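Local coordinates for putative hydrolase (Chloroflexus aurantiacus J-10-fl, PDB 3CMN), which probably hydrolyses peptide bonds as a zincin-like metallopeptidase, its chain folded mainly as helices, at residues 61-66 with 269-274; 57-62 with 185-190; 92-97 with 305-310. All blocks are in the same frame, centred on the assembly; numbering follows the deposited sequence.

Interaction 1: 61-66 with 269-274; sequences DYLGVR and NHVMNA
Tyr62 and His270 both carry CG on the far side from the backbone N (chi1 -180° in each), and this swings the phenol out from helix 41-63 to the imidazole on helix 248-279, the two side chains running at about a right angle to each other. The phenol oxygen meets the imidazole at its edge, near that ring's plane, with Tyr62 OH 3.1 Å from His270 NE2. On the other nitrogen of the imidazole, ND1 is hydrogen-bonded to Asn325 OD1, a bond that should limit the ring's rotation. The rest of the contact is apolar. Val271 slides past the phenol in the opposite direction, CG2 at the ring edge in plane and CG1 set obliquely, 3.6 Å from Tyr62 CD2. Nearer the hydroxyl end, Ala274 CB lies 3.7 Å from Tyr62 CZ. Leu63 adds one methyl, CD2, 4.0 Å from Val271 CG2. Just past Leu63, Gly64 (phi 66°) ends helix 41-63 as the C-prime residue of a Schellman motif, with Val65 N bonded back to Ala60 O. A serine at Tyr62 would probably open a gap beside Val271 and Ala274 and leave the NE2 side of His270 without its aromatic neighbour. Ile333 of helix 333-336 touches both Tyr62 and His270, Val324 and Val328 of helix 319-331 pack on His270, and helix 174-193 lies against Leu63 through Phe190 and against Val271 through Thr187.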
# COMPACT_ATOMS: atom_id res chain seq x y z
N ASP A 61 -14.54 4.46 -13.36
CA ASP A 61 -14.82 4.30 -14.79
C ASP A 61 -13.78 3.45 -15.49
O ASP A 61 -14.12 2.57 -16.27
CB ASP A 61 -14.89 5.66 -15.48
CG ASP A 61 -15.13 5.55 -16.98
OD1 ASP A 61 -16.25 5.15 -17.38
OD2 ASP A 61 -14.21 5.84 -17.77
N TYR A 62 -12.51 3.71 -15.21
CA TYR A 62 -11.46 2.94 -15.85
C TYR A 62 -11.47 1.47 -15.43
O TYR A 62 -11.10 0.60 -16.22
CB TYR A 62 -10.09 3.55 -15.52
CG TYR A 62 -8.94 2.81 -16.16
CD1 TYR A 62 -8.80 2.75 -17.54
CD2 TYR A 62 -7.99 2.16 -15.38
CE1 TYR A 62 -7.74 2.06 -18.13
CE2 TYR A 62 -6.93 1.47 -15.96
CZ TYR A 62 -6.81 1.43 -17.33
OH TYR A 62 -5.75 0.75 -17.90
N LEU A 63 -11.90 1.20 -14.20
CA LEU A 63 -11.94 -0.16 -13.69
C LEU A 63 -13.32 -0.80 -13.77
O LEU A 63 -13.47 -2.00 -13.55
CB LEU A 63 -11.45 -0.19 -12.24
CG LEU A 63 -10.02 0.27 -11.98
CD1 LEU A 63 -9.74 0.23 -10.49
CD2 LEU A 63 -9.04 -0.60 -12.75
N GLY A 64 -14.33 -0.01 -14.09
CA GLY A 64 -15.67 -0.55 -14.21
C GLY A 64 -16.30 -1.09 -12.93
O GLY A 64 -17.19 -1.94 -12.98
N VAL A 65 -15.82 -0.61 -11.78
CA VAL A 65 -16.38 -1.02 -10.49
C VAL A 65 -16.42 0.21 -9.62
O VAL A 65 -15.71 1.19 -9.87
CB VAL A 65 -15.53 -2.08 -9.77
CG1 VAL A 65 -15.73 -3.43 -10.43
CG2 VAL A 65 -14.06 -1.68 -9.80
N ARG A 66 -17.25 0.16 -8.59
CA ARG A 66 -17.37 1.27 -7.69
C ARG A 66 -16.98 0.81 -6.30
O ARG A 66 -16.81 -0.38 -6.06
CB ARG A 66 -18.82 1.79 -7.70
CG ARG A 66 -19.21 2.46 -9.01
CD ARG A 66 -20.60 3.03 -8.93
NE ARG A 66 -21.63 2.00 -9.03
CZ ARG A 66 -22.10 1.52 -10.17
NH1 ARG A 66 -21.66 1.98 -11.34
NH2 ARG A 66 -23.03 0.57 -10.16
N ASN A 269 0.09 0.65 -10.59
CA ASN A 269 1.00 1.51 -11.36
C ASN A 269 0.54 1.61 -12.80
O ASN A 269 0.91 2.54 -13.52
CB ASN A 269 2.44 0.98 -11.30
CG ASN A 269 3.11 1.22 -9.95
OD1 ASN A 269 2.90 2.26 -9.31
ND2 ASN A 269 3.94 0.27 -9.51
N HIS A 270 -0.28 0.66 -13.24
CA HIS A 270 -0.78 0.67 -14.60
C HIS A 270 -1.92 1.66 -14.72
O HIS A 270 -2.04 2.38 -15.72
CB HIS A 270 -1.29 -0.71 -15.00
CG HIS A 270 -1.81 -0.76 -16.40
ND1 HIS A 270 -0.98 -0.87 -17.50
CD2 HIS A 270 -3.07 -0.64 -16.89
CE1 HIS A 270 -1.71 -0.81 -18.60
NE2 HIS A 270 -2.98 -0.67 -18.26
N VAL A 271 -2.78 1.69 -13.71
CA VAL A 271 -3.90 2.61 -13.70
C VAL A 271 -3.35 4.03 -13.60
O VAL A 271 -3.95 4.97 -14.11
CB VAL A 271 -4.84 2.30 -12.51
CG1 VAL A 271 -6.06 3.21 -12.55
CG2 VAL A 271 -5.27 0.84 -12.54
N MET A 272 -2.21 4.18 -12.93
CA MET A 272 -1.58 5.49 -12.78
C MET A 272 -1.21 6.05 -14.16
O MET A 272 -1.53 7.20 -14.48
CB MET A 272 -0.32 5.38 -11.91
CG MET A 272 -0.61 5.35 -10.41
SD MET A 272 -1.71 6.70 -9.92
CE MET A 272 -0.66 8.15 -10.36
N ASN A 273 -0.55 5.23 -14.97
CA ASN A 273 -0.15 5.61 -16.31
C ASN A 273 -1.32 6.00 -17.21
O ASN A 273 -1.22 6.92 -18.01
CB ASN A 273 0.61 4.47 -16.97
CG ASN A 273 2.02 4.35 -16.48
OD1 ASN A 273 2.88 5.15 -16.84
ND2 ASN A 273 2.28 3.35 -15.66
N ALA A 274 -2.43 5.28 -17.06
CA ALA A 274 -3.61 5.52 -17.88
C ALA A 274 -4.53 6.65 -17.42
O ALA A 274 -5.20 7.27 -18.23
CB ALA A 274 -4.41 4.23 -18.01

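Interaction 2: 57-62 with 185-190; sequences PLIADY and EMTHAF
Ile59 packs against Met186, Thr187 and Phe190 on helix 174-193, which carries a His184-Glu185-His188 pattern consistent with the HExxH motif of zincin metallopeptidases; no metal is bound to it here. The short segments pass 10.0 Å apart at a crossing angle of -45°, a separation bridged by side chains of both helices.

The CH-pi contact comes first. Ile59 CG2 sits over the centre of the Phe190 ring, 3.6 Å from the centroid and only 14° off the ring normal, so the methyl is seated squarely on the aromatic face.

The other apolar packing begins with the second branch of the same isoleucine. Its CG1 arm is extended (chi2 177°), and CD1 is driven against the bent side chain of Met186 at 3.3 Å from both Met186 CB and Met186 CG, tighter than usual for carbon pairs. The Ala60 methyl makes an apolar contact with the aromatic ring, its CB 3.7 Å from Phe190 CZ.

Polar atoms take a minor share. Ile59 CD1 lies 3.6 Å from Thr187 OG1, but that hydroxyl is hydrogen-bonded to Leu183 O within helix 174-193, and its contact with CD1 is van der Waals only. Neither Glu185 nor His188 meets segment 57-62 in this contact; the helix face used here is a different one, formed by Met186, Thr187 and Phe190. Leu67 and Glu56 also touch both Met186 and Phe190. The backbone takes part as well: Phe190 CE2 comes within 3.4 Å of Ala60 CA.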
# COMPACT_ATOMS: atom_id res chain seq x y z
N PRO A 57 -14.24 8.90 -9.34
CA PRO A 57 -14.95 8.68 -10.61
C PRO A 57 -14.05 8.18 -11.74
O PRO A 57 -14.37 7.21 -12.42
CB PRO A 57 -15.54 10.05 -10.92
CG PRO A 57 -15.78 10.64 -9.56
CD PRO A 57 -14.51 10.26 -8.82
N LEU A 58 -12.92 8.86 -11.95
CA LEU A 58 -11.99 8.47 -13.01
C LEU A 58 -11.50 7.04 -12.84
O LEU A 58 -11.31 6.32 -13.83
CB LEU A 58 -10.78 9.41 -13.05
CG LEU A 58 -10.84 10.60 -14.03
CD1 LEU A 58 -12.16 11.36 -13.88
CD2 LEU A 58 -9.66 11.53 -13.76
N ILE A 59 -11.32 6.63 -11.59
CA ILE A 59 -10.84 5.29 -11.33
C ILE A 59 -11.98 4.28 -11.47
O ILE A 59 -11.80 3.21 -12.05
CB ILE A 59 -10.19 5.21 -9.94
CG1 ILE A 59 -8.96 6.13 -9.92
CG2 ILE A 59 -9.75 3.79 -9.62
CD1 ILE A 59 -8.26 6.22 -8.59
N ALA A 60 -13.15 4.64 -10.95
CA ALA A 60 -14.33 3.80 -11.03
C ALA A 60 -14.64 3.46 -12.49
O ALA A 60 -14.95 2.31 -12.81
CB ALA A 60 -15.53 4.51 -10.40
N ASP A 61 -14.54 4.46 -13.36
CA ASP A 61 -14.82 4.30 -14.79
C ASP A 61 -13.78 3.45 -15.49
O ASP A 61 -14.12 2.57 -16.27
CB ASP A 61 -14.89 5.66 -15.48
CG ASP A 61 -15.13 5.55 -16.98
OD1 ASP A 61 -16.25 5.15 -17.38
OD2 ASP A 61 -14.21 5.84 -17.77
N TYR A 62 -12.51 3.71 -15.21
CA TYR A 62 -11.46 2.94 -15.85
C TYR A 62 -11.47 1.47 -15.43
O TYR A 62 -11.10 0.60 -16.22
CB TYR A 62 -10.09 3.55 -15.52
CG TYR A 62 -8.94 2.81 -16.16
CD1 TYR A 62 -8.80 2.75 -17.54
CD2 TYR A 62 -7.99 2.16 -15.38
CE1 TYR A 62 -7.74 2.06 -18.13
CE2 TYR A 62 -6.93 1.47 -15.96
CZ TYR A 62 -6.81 1.43 -17.33
OH TYR A 62 -5.75 0.75 -17.90
N GLU A 185 -3.41 6.76 -4.09
CA GLU A 185 -4.18 6.40 -2.90
C GLU A 185 -5.54 5.78 -3.25
O GLU A 185 -5.93 4.74 -2.70
CB GLU A 185 -4.41 7.65 -2.06
CG GLU A 185 -4.47 7.43 -0.58
CD GLU A 185 -3.10 7.46 0.04
OE1 GLU A 185 -2.30 6.53 -0.24
OE2 GLU A 185 -2.82 8.42 0.79
N MET A 186 -6.27 6.45 -4.14
CA MET A 186 -7.58 5.99 -4.53
C MET A 186 -7.47 4.68 -5.29
O MET A 186 -8.33 3.80 -5.15
CB MET A 186 -8.29 7.05 -5.39
CG MET A 186 -9.74 6.73 -5.73
SD MET A 186 -10.83 6.90 -4.34
CE MET A 186 -10.74 5.32 -3.71
N THR A 187 -6.42 4.54 -6.08
CA THR A 187 -6.24 3.31 -6.83
C THR A 187 -6.19 2.13 -5.86
O THR A 187 -6.94 1.16 -6.02
CB THR A 187 -4.97 3.36 -7.71
OG1 THR A 187 -5.11 4.40 -8.68
CG2 THR A 187 -4.78 2.04 -8.45
N HIS A 188 -5.34 2.24 -4.85
CA HIS A 188 -5.22 1.17 -3.87
C HIS A 188 -6.48 0.93 -3.05
O HIS A 188 -6.72 -0.18 -2.59
CB HIS A 188 -4.02 1.42 -2.97
CG HIS A 188 -2.72 1.28 -3.69
ND1 HIS A 188 -1.62 0.65 -3.14
CD2 HIS A 188 -2.36 1.62 -4.95
CE1 HIS A 188 -0.64 0.60 -4.03
NE2 HIS A 188 -1.07 1.19 -5.14
N ALA A 189 -7.29 1.97 -2.87
CA ALA A 189 -8.53 1.82 -2.12
C ALA A 189 -9.45 0.92 -2.93
O ALA A 189 -10.16 0.07 -2.38
CB ALA A 189 -9.17 3.17 -1.91
N PHE A 190 -9.43 1.12 -4.25
CA PHE A 190 -10.23 0.32 -5.16
C PHE A 190 -9.72 -1.13 -5.15
O PHE A 190 -10.49 -2.06 -4.98
CB PHE A 190 -10.15 0.89 -6.58
CG PHE A 190 -11.24 1.89 -6.91
CD1 PHE A 190 -11.21 3.19 -6.39
CD2 PHE A 190 -12.31 1.53 -7.73
CE1 PHE A 190 -12.22 4.10 -6.67
CE2 PHE A 190 -13.35 2.44 -8.02
CZ PHE A 190 -13.30 3.73 -7.49

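Interaction 3: 92-97 with 305-310; sequences QLFRPI and FRLTGL
Thr308, Phe94 and Leu93 have the most surface buried between these segments, and all three meet at one methyl group, Thr308 CG2. That methyl stands over the centre of the Phe94 ring, 4.0 Å from the centroid and 12° off the ring normal, a CH-pi contact in which the two side chains cross at about a right angle. Against Leu93 it is tighter still, with Thr308 CG2 3.4 Å from Leu93 CB, and Leu146 of helix 145-148 touches both of these residues. The threonine torsion explains the division of labour: OG1 lies between the backbone N and the carbonyl carbon (chi1 53°), hydrogen-bonded to Val304 O in the last turns of helix 283-307, while CG2 projects across the contact. Phe94 is approached at its edge too, where Leu307 CG lies 3.7 Å from Phe94 CZ, and its ring also meets that of Trp20. Farther along, Ile97 CG1 comes to 3.8 Å from Thr308 O. Gly309 follows in a Schellman motif, Leu310 N bonding to Phe305 O at 2.8 Å, with a positive phi (112°) that favours glycine. With the hydroxyl serving its own helix and mostly carbon groups doing the touching, the join between the turn leading into helix 95-102 and the end of helix 283-307 rests on shape and apolar burial, not on directed polar bonds.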
# COMPACT_ATOMS: atom_id res chain seq x y z
N GLN A 92 -1.51 -5.10 16.87
CA GLN A 92 -2.30 -6.28 16.54
C GLN A 92 -1.68 -7.21 15.50
O GLN A 92 -2.02 -8.39 15.42
CB GLN A 92 -3.70 -5.87 16.10
CG GLN A 92 -4.66 -5.95 17.26
CD GLN A 92 -5.86 -5.07 17.10
OE1 GLN A 92 -6.54 -5.10 16.07
NE2 GLN A 92 -6.15 -4.27 18.12
N LEU A 93 -0.75 -6.68 14.72
CA LEU A 93 -0.05 -7.49 13.74
C LEU A 93 0.84 -8.46 14.50
O LEU A 93 1.36 -9.41 13.93
CB LEU A 93 0.82 -6.63 12.83
CG LEU A 93 0.13 -5.56 11.97
CD1 LEU A 93 1.19 -4.81 11.19
CD2 LEU A 93 -0.87 -6.22 11.02
N PHE A 94 1.01 -8.21 15.79
CA PHE A 94 1.85 -9.05 16.64
C PHE A 94 1.05 -10.03 17.51
O PHE A 94 1.64 -10.78 18.29
CB PHE A 94 2.73 -8.19 17.56
CG PHE A 94 3.75 -7.36 16.83
CD1 PHE A 94 3.43 -6.09 16.36
CD2 PHE A 94 5.04 -7.85 16.64
CE1 PHE A 94 4.38 -5.31 15.71
CE2 PHE A 94 5.99 -7.08 15.99
CZ PHE A 94 5.67 -5.81 15.53
N ARG A 95 -0.27 -10.02 17.39
CA ARG A 95 -1.09 -10.93 18.18
C ARG A 95 -0.73 -12.41 17.98
O ARG A 95 -0.68 -13.18 18.93
CB ARG A 95 -2.58 -10.71 17.89
CG ARG A 95 -3.10 -9.38 18.45
CD ARG A 95 -4.61 -9.39 18.69
NE ARG A 95 -5.04 -8.18 19.38
CZ ARG A 95 -6.19 -8.05 20.04
NH1 ARG A 95 -7.04 -9.07 20.11
NH2 ARG A 95 -6.49 -6.90 20.63
N PRO A 96 -0.46 -12.82 16.73
CA PRO A 96 -0.10 -14.23 16.49
C PRO A 96 1.17 -14.64 17.24
O PRO A 96 1.37 -15.82 17.54
CB PRO A 96 0.08 -14.29 14.97
CG PRO A 96 -0.89 -13.25 14.48
CD PRO A 96 -0.65 -12.11 15.45
N ILE A 97 2.03 -13.67 17.52
CA ILE A 97 3.28 -13.94 18.21
C ILE A 97 3.13 -13.82 19.73
O ILE A 97 3.75 -14.57 20.48
CB ILE A 97 4.41 -12.97 17.75
CG1 ILE A 97 4.73 -13.19 16.27
CG2 ILE A 97 5.66 -13.16 18.60
CD1 ILE A 97 5.20 -14.60 15.94
N PHE A 305 6.60 -6.86 7.27
CA PHE A 305 6.20 -8.26 7.23
C PHE A 305 7.13 -9.11 8.09
O PHE A 305 6.68 -9.89 8.93
CB PHE A 305 6.21 -8.81 5.79
CG PHE A 305 5.00 -8.44 4.98
CD1 PHE A 305 4.96 -7.27 4.23
CD2 PHE A 305 3.88 -9.27 4.96
CE1 PHE A 305 3.83 -6.93 3.48
CE2 PHE A 305 2.74 -8.94 4.21
CZ PHE A 305 2.72 -7.77 3.47
N ARG A 306 8.43 -8.94 7.90
CA ARG A 306 9.44 -9.70 8.64
C ARG A 306 9.41 -9.42 10.13
O ARG A 306 9.66 -10.31 10.94
CB ARG A 306 10.82 -9.37 8.10
CG ARG A 306 10.98 -9.69 6.64
CD ARG A 306 12.13 -8.88 6.10
NE ARG A 306 12.47 -9.22 4.73
CZ ARG A 306 12.88 -10.42 4.34
NH1 ARG A 306 13.00 -11.41 5.21
NH2 ARG A 306 13.21 -10.62 3.07
N LEU A 307 9.13 -8.17 10.49
CA LEU A 307 9.05 -7.76 11.88
C LEU A 307 7.95 -8.56 12.59
O LEU A 307 8.14 -9.05 13.71
CB LEU A 307 8.73 -6.27 11.94
CG LEU A 307 8.57 -5.61 13.32
CD1 LEU A 307 9.85 -5.79 14.13
CD2 LEU A 307 8.25 -4.14 13.13
N THR A 308 6.81 -8.71 11.92
CA THR A 308 5.68 -9.44 12.48
C THR A 308 5.74 -10.96 12.29
O THR A 308 4.86 -11.68 12.75
CB THR A 308 4.35 -8.93 11.89
OG1 THR A 308 4.41 -8.94 10.46
CG2 THR A 308 4.07 -7.53 12.38
N GLY A 309 6.76 -11.45 11.60
CA GLY A 309 6.86 -12.90 11.43
C GLY A 309 6.66 -13.49 10.06
O GLY A 309 6.49 -14.71 9.94
N LEU A 310 6.68 -12.65 9.02
CA LEU A 310 6.54 -13.12 7.65
C LEU A 310 7.86 -12.80 6.95
O LEU A 310 8.01 -11.74 6.34
CB LEU A 310 5.38 -12.41 6.93
CG LEU A 310 3.98 -12.78 7.44
CD1 LEU A 310 3.49 -11.71 8.40
CD2 LEU A 310 3.03 -12.91 6.25

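In the fold
From the N terminus, helix 41-63 supplies the first segment of two contacts. Interaction 2 closes a loop when the chain returns at 185-190, and interaction 1 closes a longer one at 269-274. The two share Asp61 and Tyr62, their centres are about 6 Å apart, and they touch where Val271 CB lies 4.1 Å from Thr187 CG2, so helices 41-63, 174-193 and 248-279 form one cluster. Interaction 3 opens at 92-97, inside both loops, and closes at 305-310, beyond both; it therefore crosses each. Its centre is about 30 Å from that of interaction 2 and about 32 Å from that of interaction 1, on the opposite side of the chain's centre, where it joins the start of helix 95-102 to the end of helix 283-307.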